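Local structure of endoglucanase (Uncultured bacterium, 3X17) at residues R76-D81 with E418-G423; S126-R131 with H211-G216; K277-W282 with F341-E346; L445-H450 with V550-H555; P94-A99 with E109-P114. The protein probably hydrolyses internal beta-1,4-glucosidic bonds of cellulose, as an endoglucanase of glycoside hydrolase family 9 carrying an N-terminal Ig-like domain. All blocks are in the same frame, centred on the assembly; numbering follows the deposited sequence.

Interaction 1: R76-D81 with E418-G423; sequences RLVSGD and EQSGYG
Tyr422 reaches out of the 418-423 loop to Ser79 and Asp81, joining the N-terminal Ig-like domain to the (alpha/alpha)6 barrel of the family 9 hydrolase. The tyrosine sits in a type I beta turn from Ser420 to Gly423. Its CB starts the side chain with CG anti to the carbonyl carbon (chi1 -71°), which sends the ring toward the 76-81 loop. Along the ring, CD2 lies 3.9 Å from Ser79 OG, and CE2 comes nearer, at 3.4 Å from the same OG, so the serine oxygen meets the ring edge in its plane. CZ is 3.5 Å from Asp81 OD2. At the tip, OH donates a hydrogen bond to that oxygen, whose anti lone pair receives it; the carboxylate and ring planes stand 82° apart. The other carboxylate oxygen, OD1, is in a salt bridge with Arg527, so Asp81 is held from two sides, while Pro474 and Ala36 touch both it and the tyrosine. Ser79 OG also accepts from Asp81 N at 3.0 Å, which makes an ST turn, and it bonds Asp75 as well. Farther along, Leu77 leans on the Gln419 backbone, its CB 4.0 Å from Gln419 O. Beside it the Val78 methyl CG2 rests 3.7 Å from Ser420 OG, an oxygen that is hydrogen-bonded to Val424 O.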
# COMPACT_ATOMS: atom_id res chain seq x y z
N ARG A 76 -5.99 -21.91 14.11
CA ARG A 76 -6.51 -21.69 15.46
C ARG A 76 -6.24 -20.26 15.94
O ARG A 76 -6.97 -19.72 16.80
CB ARG A 76 -5.87 -22.68 16.42
CG ARG A 76 -6.74 -23.12 17.58
CD ARG A 76 -5.98 -24.14 18.43
NE ARG A 76 -4.62 -23.69 18.73
CZ ARG A 76 -3.52 -24.13 18.13
NH1 ARG A 76 -3.60 -25.08 17.19
NH2 ARG A 76 -2.33 -23.64 18.46
N LEU A 77 -5.21 -19.64 15.39
CA LEU A 77 -4.76 -18.34 15.89
C LEU A 77 -5.30 -17.17 15.08
O LEU A 77 -5.01 -16.01 15.38
CB LEU A 77 -3.24 -18.30 15.92
CG LEU A 77 -2.65 -19.19 17.04
CD1 LEU A 77 -1.18 -18.88 17.21
CD2 LEU A 77 -3.42 -18.97 18.37
N VAL A 78 -6.05 -17.47 14.04
CA VAL A 78 -6.51 -16.44 13.13
C VAL A 78 -7.94 -16.57 12.70
O VAL A 78 -8.75 -15.86 13.18
CB VAL A 78 -5.63 -16.36 11.85
CG1 VAL A 78 -5.91 -15.11 11.09
CG2 VAL A 78 -4.21 -16.44 12.17
N SER A 79 -8.24 -17.46 11.78
CA SER A 79 -9.61 -17.57 11.27
C SER A 79 -10.45 -18.53 12.11
O SER A 79 -11.67 -18.42 12.13
CB SER A 79 -9.64 -18.02 9.81
OG SER A 79 -9.16 -19.35 9.65
N GLY A 80 -9.83 -19.55 12.69
CA GLY A 80 -10.60 -20.66 13.26
C GLY A 80 -10.94 -21.77 12.28
O GLY A 80 -11.48 -22.79 12.67
N ASP A 81 -10.65 -21.58 10.99
CA ASP A 81 -11.08 -22.56 9.99
C ASP A 81 -10.31 -23.88 10.04
O ASP A 81 -9.18 -23.95 10.52
CB ASP A 81 -11.04 -22.00 8.56
CG ASP A 81 -11.96 -20.81 8.36
OD1 ASP A 81 -12.75 -20.50 9.28
OD2 ASP A 81 -11.88 -20.19 7.27
N GLU A 418 3.80 -18.20 9.55
CA GLU A 418 3.76 -19.64 9.75
C GLU A 418 2.64 -20.03 10.71
O GLU A 418 2.13 -21.13 10.64
CB GLU A 418 5.09 -20.16 10.28
CG GLU A 418 6.23 -20.06 9.27
CD GLU A 418 7.34 -21.06 9.56
OE1 GLU A 418 7.94 -20.99 10.66
OE2 GLU A 418 7.58 -21.91 8.68
N GLN A 419 2.23 -19.10 11.56
CA GLN A 419 1.11 -19.34 12.47
C GLN A 419 -0.26 -19.16 11.82
O GLN A 419 -1.27 -19.21 12.51
CB GLN A 419 1.22 -18.45 13.70
CG GLN A 419 2.40 -18.79 14.58
CD GLN A 419 2.76 -17.69 15.57
OE1 GLN A 419 3.33 -17.98 16.62
NE2 GLN A 419 2.49 -16.43 15.24
N SER A 420 -0.32 -18.97 10.50
CA SER A 420 -1.52 -18.40 9.90
C SER A 420 -1.97 -19.20 8.69
O SER A 420 -1.33 -19.19 7.64
CB SER A 420 -1.29 -16.95 9.50
OG SER A 420 -2.46 -16.40 8.90
N GLY A 421 -3.11 -19.85 8.82
CA GLY A 421 -3.53 -20.78 7.80
C GLY A 421 -3.64 -20.11 6.44
O GLY A 421 -3.25 -20.69 5.44
N TYR A 422 -4.13 -18.88 6.39
CA TYR A 422 -4.30 -18.21 5.10
C TYR A 422 -3.08 -17.45 4.58
O TYR A 422 -3.17 -16.78 3.54
CB TYR A 422 -5.51 -17.29 5.12
CG TYR A 422 -6.82 -18.01 5.15
CD1 TYR A 422 -7.39 -18.50 3.96
CD2 TYR A 422 -7.49 -18.22 6.34
CE1 TYR A 422 -8.60 -19.14 3.96
CE2 TYR A 422 -8.70 -18.89 6.36
CZ TYR A 422 -9.25 -19.36 5.17
OH TYR A 422 -10.52 -19.92 5.17
N GLY A 423 -1.98 -17.45 5.34
CA GLY A 423 -0.81 -16.68 4.92
C GLY A 423 -0.68 -15.30 5.54
O GLY A 423 0.43 -14.82 5.72

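Interaction 2: S126-R131 with H211-G216; sequences SYYLQR and HLPESG. With CA (calcium ion), chain D.
Tyr128, near the end of helix 115-130, faces the type I beta turn from Leu212 to Ser215, the CA atoms of Tyr128 and Leu212 lying 7.3 Å apart. CG of Tyr128 is anti to the backbone N (chi1 162°), and this brings the phenol alongside the turn: Leu212 CD2 packs 3.4 Å from Tyr128 CB, and Pro213 CD comes 3.5 Å from Tyr128 CE1. A water that donates to His211 O lies 3.3 Å from Tyr128 OH. The extended side chain of Arg131 reaches Glu214 from the opposite direction and grips it end-on with two nitrogens. In this salt bridge Arg131 NH1 meets Glu214 OE2 at 3.0 Å on its syn lone pair, tilted from the guanidinium plane, while Arg131 NH2, close to that plane, meets Glu214 OE1 at 3.1 Å on the syn side, out of the carboxylate plane. NH2 also has a salt bridge to Glu225, and Tyr128 CD1 lies over one face of the guanidinium, near its rim. While its carboxylate serves Arg131, the backbone O of Glu214 binds the calcium ion at 2.7 Å. Asp207, Asn217, Val219, Asp221 and Asp224 complete a calcium site shared by this loop and the start of helix 221-235.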
# COMPACT_ATOMS: atom_id res chain seq x y z
N SER A 126 -4.28 3.43 -10.71
CA SER A 126 -5.32 3.94 -9.83
C SER A 126 -4.98 5.32 -9.26
O SER A 126 -5.87 6.15 -9.10
CB SER A 126 -5.61 2.93 -8.72
OG SER A 126 -4.66 3.00 -7.68
N TYR A 127 -3.69 5.61 -9.04
CA TYR A 127 -3.27 6.94 -8.60
C TYR A 127 -3.69 8.02 -9.61
O TYR A 127 -4.16 9.10 -9.24
CB TYR A 127 -1.74 6.99 -8.38
CG TYR A 127 -1.29 6.19 -7.18
CD1 TYR A 127 -1.42 6.69 -5.91
CD2 TYR A 127 -0.83 4.88 -7.32
CE1 TYR A 127 -1.16 5.92 -4.80
CE2 TYR A 127 -0.51 4.12 -6.21
CZ TYR A 127 -0.66 4.65 -4.95
OH TYR A 127 -0.32 3.92 -3.82
N TYR A 128 -3.49 7.75 -10.89
CA TYR A 128 -3.89 8.69 -11.93
C TYR A 128 -5.38 8.99 -11.78
O TYR A 128 -5.80 10.11 -11.93
CB TYR A 128 -3.59 8.13 -13.34
CG TYR A 128 -4.33 8.81 -14.47
CD1 TYR A 128 -4.13 10.17 -14.74
CD2 TYR A 128 -5.12 8.07 -15.35
CE1 TYR A 128 -4.75 10.78 -15.83
CE2 TYR A 128 -5.79 8.67 -16.39
CZ TYR A 128 -5.57 10.02 -16.65
OH TYR A 128 -6.19 10.60 -17.74
N LEU A 129 -6.14 8.00 -11.35
CA LEU A 129 -7.59 8.13 -11.31
C LEU A 129 -8.01 8.83 -10.00
O LEU A 129 -9.18 9.23 -9.84
CB LEU A 129 -8.21 6.74 -11.40
CG LEU A 129 -8.53 6.15 -12.78
CD1 LEU A 129 -7.99 6.94 -13.99
CD2 LEU A 129 -8.29 4.67 -12.86
N GLN A 130 -7.07 8.95 -9.07
CA GLN A 130 -7.28 9.67 -7.81
C GLN A 130 -6.80 11.13 -7.85
O GLN A 130 -6.94 11.85 -6.86
CB GLN A 130 -6.56 8.96 -6.67
CG GLN A 130 -7.10 7.58 -6.31
CD GLN A 130 -8.32 7.64 -5.41
OE1 GLN A 130 -9.42 7.24 -5.80
NE2 GLN A 130 -8.15 8.20 -4.22
N ARG A 131 -6.16 11.54 -8.94
CA ARG A 131 -5.62 12.91 -9.03
C ARG A 131 -6.68 13.99 -8.78
O ARG A 131 -7.83 13.83 -9.15
CB ARG A 131 -4.95 13.16 -10.36
CG ARG A 131 -3.64 12.40 -10.58
CD ARG A 131 -3.01 12.75 -11.98
NE ARG A 131 -1.85 11.90 -12.28
CZ ARG A 131 -1.06 12.05 -13.34
NH1 ARG A 131 -1.32 13.00 -14.24
NH2 ARG A 131 -0.00 11.25 -13.52
N HIS A 211 -0.59 4.51 -19.49
CA HIS A 211 -1.53 5.27 -20.29
C HIS A 211 -1.93 6.56 -19.61
O HIS A 211 -3.10 6.78 -19.28
CB HIS A 211 -2.74 4.41 -20.61
CG HIS A 211 -2.39 3.15 -21.35
ND1 HIS A 211 -2.74 1.90 -20.90
CD2 HIS A 211 -1.57 2.95 -22.41
CE1 HIS A 211 -2.24 0.99 -21.72
NE2 HIS A 211 -1.53 1.60 -22.64
N LEU A 212 -0.94 7.42 -19.42
CA LEU A 212 -1.11 8.68 -18.70
C LEU A 212 -1.02 9.87 -19.68
O LEU A 212 -0.52 9.73 -20.79
CB LEU A 212 -0.00 8.81 -17.65
CG LEU A 212 0.06 7.78 -16.52
CD1 LEU A 212 1.21 8.10 -15.58
CD2 LEU A 212 -1.25 7.76 -15.76
N PRO A 213 -1.35 11.08 -19.20
CA PRO A 213 -1.03 12.27 -19.99
C PRO A 213 0.48 12.39 -20.23
O PRO A 213 0.90 12.98 -21.23
CB PRO A 213 -1.50 13.43 -19.09
CG PRO A 213 -2.53 12.81 -18.18
CD PRO A 213 -1.99 11.42 -17.92
N GLU A 214 1.28 11.84 -19.31
CA GLU A 214 2.73 11.91 -19.44
C GLU A 214 3.36 10.73 -20.19
O GLU A 214 4.57 10.65 -20.34
CB GLU A 214 3.40 12.14 -18.06
CG GLU A 214 2.82 13.36 -17.26
CD GLU A 214 1.62 13.03 -16.32
OE1 GLU A 214 0.99 11.97 -16.42
OE2 GLU A 214 1.30 13.87 -15.46
N SER A 215 2.53 9.78 -20.63
CA SER A 215 3.01 8.63 -21.37
C SER A 215 3.73 9.09 -22.64
O SER A 215 3.14 9.80 -23.44
CB SER A 215 1.84 7.73 -21.76
OG SER A 215 1.31 7.03 -20.63
N GLY A 216 4.99 8.72 -22.80
CA GLY A 216 5.70 9.04 -24.04
C GLY A 216 6.59 10.26 -23.92
O GLY A 216 7.09 10.75 -24.92
CA CA D . 6.25 8.81 -19.23
O HOH W 1 -4.54 9.09 -20.11

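Interaction 3: K277-W282 with F341-E346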
# COMPACT_ATOMS: atom_id res chain seq x y z
N LYS A 277 9.04 13.85 6.59
CA LYS A 277 8.56 12.93 5.55
C LYS A 277 8.73 13.51 4.15
O LYS A 277 9.23 12.84 3.25
CB LYS A 277 7.10 12.55 5.74
CG LYS A 277 6.83 11.49 6.81
CD LYS A 277 5.33 11.40 7.05
CE LYS A 277 4.93 10.19 7.88
NZ LYS A 277 5.00 10.53 9.34
N ALA A 278 8.43 14.80 3.97
CA ALA A 278 8.52 15.36 2.64
C ALA A 278 9.99 15.50 2.27
O ALA A 278 10.37 15.23 1.15
CB ALA A 278 7.81 16.71 2.58
N ALA A 279 10.81 15.90 3.24
CA ALA A 279 12.26 15.90 3.03
C ALA A 279 12.74 14.55 2.53
O ALA A 279 13.49 14.49 1.58
CB ALA A 279 13.04 16.31 4.33
N ALA A 280 12.31 13.48 3.19
CA ALA A 280 12.81 12.15 2.84
C ALA A 280 12.38 11.78 1.41
O ALA A 280 13.19 11.36 0.59
CB ALA A 280 12.31 11.10 3.87
N ALA A 281 11.12 12.02 1.09
CA ALA A 281 10.60 11.60 -0.21
C ALA A 281 11.26 12.39 -1.32
O ALA A 281 11.67 11.81 -2.33
CB ALA A 281 9.09 11.74 -0.26
N TRP A 282 11.41 13.69 -1.11
CA TRP A 282 12.09 14.56 -2.06
C TRP A 282 13.56 14.14 -2.25
O TRP A 282 14.09 14.27 -3.35
CB TRP A 282 12.09 16.01 -1.59
CG TRP A 282 10.80 16.71 -1.73
CD1 TRP A 282 9.86 16.54 -2.72
CD2 TRP A 282 10.28 17.73 -0.86
NE1 TRP A 282 8.77 17.35 -2.49
CE2 TRP A 282 9.03 18.13 -1.39
CE3 TRP A 282 10.74 18.30 0.33
CZ2 TRP A 282 8.24 19.10 -0.77
CZ3 TRP A 282 9.93 19.26 0.96
CH2 TRP A 282 8.72 19.66 0.40
N PHE A 341 14.89 10.63 11.31
CA PHE A 341 15.87 9.60 10.95
C PHE A 341 15.81 9.34 9.43
O PHE A 341 16.83 9.42 8.72
CB PHE A 341 15.57 8.31 11.73
CG PHE A 341 16.35 7.10 11.26
CD1 PHE A 341 17.65 6.88 11.69
CD2 PHE A 341 15.77 6.18 10.39
CE1 PHE A 341 18.35 5.75 11.31
CE2 PHE A 341 16.46 5.03 10.01
CZ PHE A 341 17.78 4.85 10.43
N TRP A 342 14.60 9.07 8.94
CA TRP A 342 14.43 8.70 7.53
C TRP A 342 14.89 9.82 6.60
O TRP A 342 15.60 9.60 5.64
CB TRP A 342 12.97 8.33 7.26
CG TRP A 342 12.65 8.10 5.81
CD1 TRP A 342 13.41 7.43 4.90
CD2 TRP A 342 11.40 8.37 5.18
NE1 TRP A 342 12.73 7.34 3.70
CE2 TRP A 342 11.49 7.91 3.85
CE3 TRP A 342 10.23 9.03 5.59
CZ2 TRP A 342 10.48 8.14 2.90
CZ3 TRP A 342 9.24 9.29 4.64
CH2 TRP A 342 9.36 8.81 3.32
N ALA A 343 14.51 11.05 6.94
CA ALA A 343 14.95 12.20 6.17
C ALA A 343 16.47 12.34 6.19
O ALA A 343 17.10 12.55 5.15
CB ALA A 343 14.25 13.49 6.67
N ALA A 344 17.07 12.24 7.38
CA ALA A 344 18.54 12.22 7.49
C ALA A 344 19.23 11.19 6.59
O ALA A 344 20.16 11.53 5.87
CB ALA A 344 19.00 12.06 8.96
N VAL A 345 18.77 9.95 6.62
CA VAL A 345 19.33 8.91 5.75
C VAL A 345 19.26 9.32 4.29
O VAL A 345 20.28 9.32 3.61
CB VAL A 345 18.59 7.55 5.95
CG1 VAL A 345 19.00 6.54 4.87
CG2 VAL A 345 18.91 6.99 7.34
N GLU A 346 18.07 9.67 3.80
CA GLU A 346 17.89 9.97 2.37
C GLU A 346 18.72 11.18 1.91
O GLU A 346 19.31 11.18 0.83
CB GLU A 346 16.41 10.18 2.03
CG GLU A 346 15.52 9.02 2.47
CD GLU A 346 15.90 7.68 1.83
OE1 GLU A 346 16.78 7.64 0.94
OE2 GLU A 346 15.25 6.67 2.17
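The indole of Trp342 lies across Ala280, whose CB sits over one ring face in a CH-pi contact, though the modelled closeness is doubtful. At the indole edge, in its plane, Lys277 CG sits 3.9 Å from Trp342 CZ3. The ring gets there because CG is anti to the backbone N (chi1 173°), which swings it off its own helix and over the small alanine. Its N-H is turned along its own helix toward the next turn, where Trp342 NE1 makes a weak hydrogen bond to Glu346 OE2 at 3.0 Å; OE1 of this glutamate is in a salt bridge with Arg287. Replacing the indole by an alanine side chain would probably open a gap above Ala280 CB and leave Glu346 OE2 without its indole partner. Beside the indole the backbones come close: CA of Ala280 is 4.0 Å from CA of Ala343, and CB of Ala279 is 3.9 Å from CB of Ala343. With alanines at this crossing the segment axes approach to 7.8 Å, at an angle of 26°. One turn on from Trp342, Glu346 CB lies 3.7 Å from Ala280 O. Lys277 NZ leaves the interface for a salt bridge with Asp339, a calcium ligand. In the (alpha/alpha)6 barrel the two segments, on helices 272-288 and 337-351, run roughly parallel; helix 184-200 touches Lys277 and Trp342, helix 294-312 meets Ala279 and Ala344, and helix 354-366 packs on Ala344 and Val345.

Interaction 4: L445-H450 with V550-H555; sequences LLLFAH and VFVAAH
Leu447 is the main bump between helices 435-452 and 543-558 of the (alpha/alpha)6 barrel, and it fills a hollow lined by Phe551, Val552 and His555. The segment axes stay 11.1 Å apart at 45°, a spacing bridged by side chains rather than by backbones. The two leucine methyls divide the hollow. CD1 goes deeper, 3.9 Å from Phe551 CE1 and 3.7 Å from His555 CB, with Val552 CG1 at its far side. CD2 settles over the centre of the imidazole face in a CH-pi contact, 3.6 Å from the ring centroid. The histidine forms this floor because its CG is anti to the backbone N (chi1 -179°), which carries the ring out toward the other helix. Its rotation is fixed by polar partners: ND1 hydrogen-bonds Tyr201 OH, and NE2 makes a weak bond to Glu459. An alanine here would remove the floor under Leu447 CD2 and is likely to leave a hollow there, with the Tyr201 hydroxyl short of its imidazole mate. Next to the leucine a second bump forms, where Phe448, whose CB points away from the other helix, brings its ring end back so that CE1 lies 3.8 Å from Phe551 CZ. The two phenyl planes are 81° apart and meet obliquely, while Phe385 stacks on Phe448 and Tyr201 meets Phe551 edge-to-face. At the opposite end of the patch His450, its ND1 bonded to Arg455 N, crosses His555 at about a right angle, with His450 CD2 4.1 Å from His555 CE1.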
# COMPACT_ATOMS: atom_id res chain seq x y z
N LEU A 445 8.69 -6.06 4.15
CA LEU A 445 9.84 -6.37 5.02
C LEU A 445 10.48 -7.72 4.71
O LEU A 445 11.72 -7.84 4.74
CB LEU A 445 9.51 -6.26 6.51
CG LEU A 445 8.84 -4.98 7.01
CD1 LEU A 445 8.48 -5.13 8.47
CD2 LEU A 445 9.70 -3.74 6.76
N LEU A 446 9.67 -8.72 4.37
CA LEU A 446 10.20 -10.01 3.87
C LEU A 446 11.06 -9.81 2.63
O LEU A 446 12.19 -10.29 2.57
CB LEU A 446 9.08 -11.00 3.56
CG LEU A 446 8.25 -11.42 4.77
CD1 LEU A 446 6.91 -12.01 4.32
CD2 LEU A 446 9.02 -12.44 5.61
N LEU A 447 10.58 -9.00 1.69
CA LEU A 447 11.34 -8.74 0.50
C LEU A 447 12.61 -7.93 0.77
O LEU A 447 13.57 -8.07 0.04
CB LEU A 447 10.49 -8.08 -0.59
CG LEU A 447 9.38 -8.94 -1.19
CD1 LEU A 447 8.51 -8.13 -2.15
CD2 LEU A 447 9.93 -10.20 -1.86
N PHE A 448 12.60 -7.05 1.76
CA PHE A 448 13.83 -6.30 2.08
C PHE A 448 14.93 -7.30 2.52
O PHE A 448 16.07 -7.19 2.10
CB PHE A 448 13.61 -5.29 3.19
CG PHE A 448 12.91 -4.00 2.75
CD1 PHE A 448 12.79 -3.67 1.40
CD2 PHE A 448 12.42 -3.12 3.69
CE1 PHE A 448 12.16 -2.48 1.01
CE2 PHE A 448 11.81 -1.90 3.31
CZ PHE A 448 11.68 -1.60 1.97
N ALA A 449 14.56 -8.20 3.42
CA ALA A 449 15.46 -9.20 3.97
C ALA A 449 15.93 -10.16 2.87
O ALA A 449 17.12 -10.36 2.67
CB ALA A 449 14.76 -9.99 5.13
N HIS A 450 14.99 -10.61 2.06
CA HIS A 450 15.29 -11.37 0.85
C HIS A 450 16.33 -10.68 -0.03
O HIS A 450 17.15 -11.34 -0.68
CB HIS A 450 14.02 -11.63 0.05
CG HIS A 450 14.26 -12.41 -1.22
ND1 HIS A 450 14.69 -13.72 -1.22
CD2 HIS A 450 14.16 -12.04 -2.52
CE1 HIS A 450 14.77 -14.15 -2.47
NE2 HIS A 450 14.50 -13.14 -3.28
N VAL A 550 1.61 -1.89 -4.95
CA VAL A 550 2.45 -1.66 -6.12
C VAL A 550 3.87 -2.22 -5.89
O VAL A 550 4.42 -2.84 -6.78
CB VAL A 550 2.55 -0.14 -6.47
CG1 VAL A 550 3.73 0.13 -7.44
CG2 VAL A 550 1.24 0.36 -7.07
N PHE A 551 4.41 -2.06 -4.67
CA PHE A 551 5.74 -2.62 -4.37
C PHE A 551 5.81 -4.14 -4.50
O PHE A 551 6.64 -4.68 -5.25
CB PHE A 551 6.24 -2.17 -2.99
CG PHE A 551 7.66 -2.62 -2.69
CD1 PHE A 551 7.91 -3.87 -2.13
CD2 PHE A 551 8.75 -1.81 -3.01
CE1 PHE A 551 9.21 -4.28 -1.86
CE2 PHE A 551 10.04 -2.22 -2.75
CZ PHE A 551 10.27 -3.46 -2.16
N VAL A 552 4.89 -4.84 -3.84
CA VAL A 552 4.96 -6.29 -3.82
C VAL A 552 4.62 -6.87 -5.19
O VAL A 552 5.31 -7.77 -5.68
CB VAL A 552 4.11 -6.92 -2.68
CG1 VAL A 552 4.27 -8.43 -2.66
CG2 VAL A 552 4.56 -6.37 -1.34
N ALA A 553 3.68 -6.22 -5.88
CA ALA A 553 3.28 -6.65 -7.19
C ALA A 553 4.45 -6.49 -8.17
O ALA A 553 4.67 -7.35 -9.05
CB ALA A 553 2.07 -5.86 -7.67
N ALA A 554 5.18 -5.38 -8.02
CA ALA A 554 6.31 -5.12 -8.92
C ALA A 554 7.42 -6.18 -8.77
O ALA A 554 8.01 -6.61 -9.75
CB ALA A 554 6.86 -3.72 -8.70
N HIS A 555 7.65 -6.64 -7.54
CA HIS A 555 8.56 -7.76 -7.32
C HIS A 555 8.19 -8.99 -8.17
O HIS A 555 9.04 -9.59 -8.83
CB HIS A 555 8.63 -8.15 -5.84
CG HIS A 555 9.58 -9.28 -5.57
ND1 HIS A 555 10.90 -9.08 -5.20
CD2 HIS A 555 9.42 -10.62 -5.68
CE1 HIS A 555 11.50 -10.25 -5.09
NE2 HIS A 555 10.63 -11.20 -5.37

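Interaction 5: P94-A99 with E109-P114; sequences PGRYVA and EFAIGP
Arg96 and Glu109 form a salt bridge on one side of the strand pair, with Arg96 NE 2.9 Å from Glu109 OE1 and the guanidinium and carboxylate planes 63° apart. The arginine bends at chi2 and folds back over the neighbouring strand, so one face of its guanidinium covers the carbonyl carbons of Glu109 and Phe110, and Ala111 CB meets its edge, 3.5 Å from Arg96 NH1. Val98 CG2 packs on the aliphatic part of the glutamate, 3.6 Å from Glu109 CG. On the other face of the sheet, Tyr97 CB lies over the ring of Phe110, 4.2 Å from its centroid, while the Tyr97 and Ile112 side chains cross at about a right angle, with Ile112 CD1 beside CD2 and CE2 of the tyrosine. Phe110 takes chi1 62°, with CG between its backbone N and carbonyl carbon, which puts one face of the ring against Tyr97 CB and its edge at Ala99 N. These side chains hang on an antiparallel beta hairpin of strands 95-101 and 110-112 in the Ig-like domain. Gly95 and Ile112 are a hydrogen-bonded pair (Ile112 N to Gly95 O, 2.8 Å), as are Tyr97 and Phe110 (Tyr97 N to Phe110 O, 2.9 Å), with Arg96 and Ala111 the non-hydrogen-bonded pair between them. Farther out, Tyr97 OH is hydrogen-bonded to Ala93 O, and Tyr25 meets the Phe110 ring edge-to-face. On the far side Val98 bonds Val56 of strand 52-57, and Arg96 bonds Ala58 just beyond it.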
# COMPACT_ATOMS: atom_id res chain seq x y z
N PRO A 94 0.76 -21.86 -19.62
CA PRO A 94 -0.03 -20.63 -19.69
C PRO A 94 -1.44 -20.90 -20.17
O PRO A 94 -1.62 -21.57 -21.19
CB PRO A 94 0.70 -19.79 -20.75
CG PRO A 94 2.10 -20.32 -20.80
CD PRO A 94 2.17 -21.62 -19.99
N GLY A 95 -2.42 -20.30 -19.51
CA GLY A 95 -3.81 -20.41 -19.92
C GLY A 95 -4.80 -20.08 -18.83
O GLY A 95 -4.45 -19.47 -17.80
N ARG A 96 -6.02 -20.55 -18.99
CA ARG A 96 -7.07 -20.25 -18.03
C ARG A 96 -7.64 -21.52 -17.43
O ARG A 96 -7.91 -22.47 -18.16
CB ARG A 96 -8.18 -19.48 -18.73
CG ARG A 96 -8.97 -18.64 -17.79
CD ARG A 96 -9.40 -17.31 -18.44
NE ARG A 96 -10.09 -16.51 -17.44
CZ ARG A 96 -9.47 -15.75 -16.55
NH1 ARG A 96 -8.16 -15.56 -16.63
NH2 ARG A 96 -10.18 -15.14 -15.61
N TYR A 97 -7.92 -21.49 -16.13
CA TYR A 97 -8.16 -22.72 -15.39
C TYR A 97 -9.22 -22.56 -14.28
O TYR A 97 -9.55 -21.45 -13.86
CB TYR A 97 -6.86 -23.24 -14.77
CG TYR A 97 -5.74 -23.51 -15.77
CD1 TYR A 97 -5.58 -24.76 -16.36
CD2 TYR A 97 -4.80 -22.53 -16.05
CE1 TYR A 97 -4.54 -25.01 -17.25
CE2 TYR A 97 -3.77 -22.76 -16.93
CZ TYR A 97 -3.63 -24.01 -17.51
OH TYR A 97 -2.58 -24.22 -18.37
N VAL A 98 -9.64 -23.70 -13.74
CA VAL A 98 -10.46 -23.75 -12.55
C VAL A 98 -9.92 -24.81 -11.60
O VAL A 98 -9.41 -25.85 -12.04
CB VAL A 98 -11.91 -24.07 -12.93
CG1 VAL A 98 -12.67 -24.57 -11.73
CG2 VAL A 98 -12.58 -22.82 -13.54
N ALA A 99 -9.99 -24.54 -10.30
CA ALA A 99 -9.66 -25.55 -9.30
C ALA A 99 -10.94 -26.21 -8.80
O ALA A 99 -11.94 -25.53 -8.50
CB ALA A 99 -8.89 -24.92 -8.13
N GLU A 109 -12.50 -18.89 -12.08
CA GLU A 109 -11.45 -19.03 -13.08
C GLU A 109 -10.28 -18.14 -12.76
O GLU A 109 -10.47 -16.95 -12.46
CB GLU A 109 -11.97 -18.57 -14.44
CG GLU A 109 -12.33 -19.68 -15.36
CD GLU A 109 -12.91 -19.18 -16.65
OE1 GLU A 109 -12.15 -18.60 -17.45
OE2 GLU A 109 -14.14 -19.32 -16.84
N PHE A 110 -9.09 -18.63 -13.07
CA PHE A 110 -7.88 -17.85 -12.87
C PHE A 110 -6.90 -18.16 -13.99
O PHE A 110 -7.05 -19.15 -14.70
CB PHE A 110 -7.25 -18.18 -11.51
CG PHE A 110 -6.83 -19.62 -11.37
CD1 PHE A 110 -5.57 -20.03 -11.79
CD2 PHE A 110 -7.72 -20.58 -10.87
CE1 PHE A 110 -5.17 -21.37 -11.67
CE2 PHE A 110 -7.32 -21.92 -10.72
CZ PHE A 110 -6.05 -22.31 -11.12
N ALA A 111 -5.91 -17.30 -14.18
CA ALA A 111 -4.95 -17.50 -15.27
C ALA A 111 -3.61 -18.01 -14.74
O ALA A 111 -3.22 -17.70 -13.62
CB ALA A 111 -4.76 -16.19 -16.09
N ILE A 112 -2.91 -18.77 -15.56
CA ILE A 112 -1.47 -18.91 -15.39
C ILE A 112 -0.77 -18.18 -16.52
O ILE A 112 -1.19 -18.28 -17.66
CB ILE A 112 -1.02 -20.39 -15.31
CG1 ILE A 112 -1.55 -21.00 -14.01
CG2 ILE A 112 0.48 -20.48 -15.34
CD1 ILE A 112 -2.00 -22.43 -14.12
N GLY A 113 0.18 -17.33 -16.17
CA GLY A 113 0.66 -16.30 -17.08
C GLY A 113 1.36 -15.21 -16.28
O GLY A 113 1.50 -15.33 -15.06
N PRO A 114 1.78 -14.13 -16.95
CA PRO A 114 2.47 -13.02 -16.28
C PRO A 114 1.46 -12.11 -15.54
O PRO A 114 1.30 -10.93 -15.86
CB PRO A 114 3.15 -12.29 -17.43
CG PRO A 114 2.20 -12.50 -18.60
CD PRO A 114 1.63 -13.90 -18.40

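Along the chain, interaction 5 closes first, then interactions 2, 3 and 4; interaction 1 spans 5, 2 and 3, since it brings the Ig-like loop at 76-81 back to the barrel loop at 418-423. Interaction 5 lies within the sheet of the Ig-like domain, its centre 26 Å from that of interaction 1. Strand 110-112 leads directly into helix 115-130, which carries interaction 2. Interactions 2, 3 and 4 belong to the barrel, their centres 20 to 25 Å apart, and 2 touches 4 through Tyr127 CE2 and Val550 CG2, 4.2 Å apart. Interaction 1 joins the Ig-like domain to the barrel, on the opposite side of the chain's centre from interaction 3.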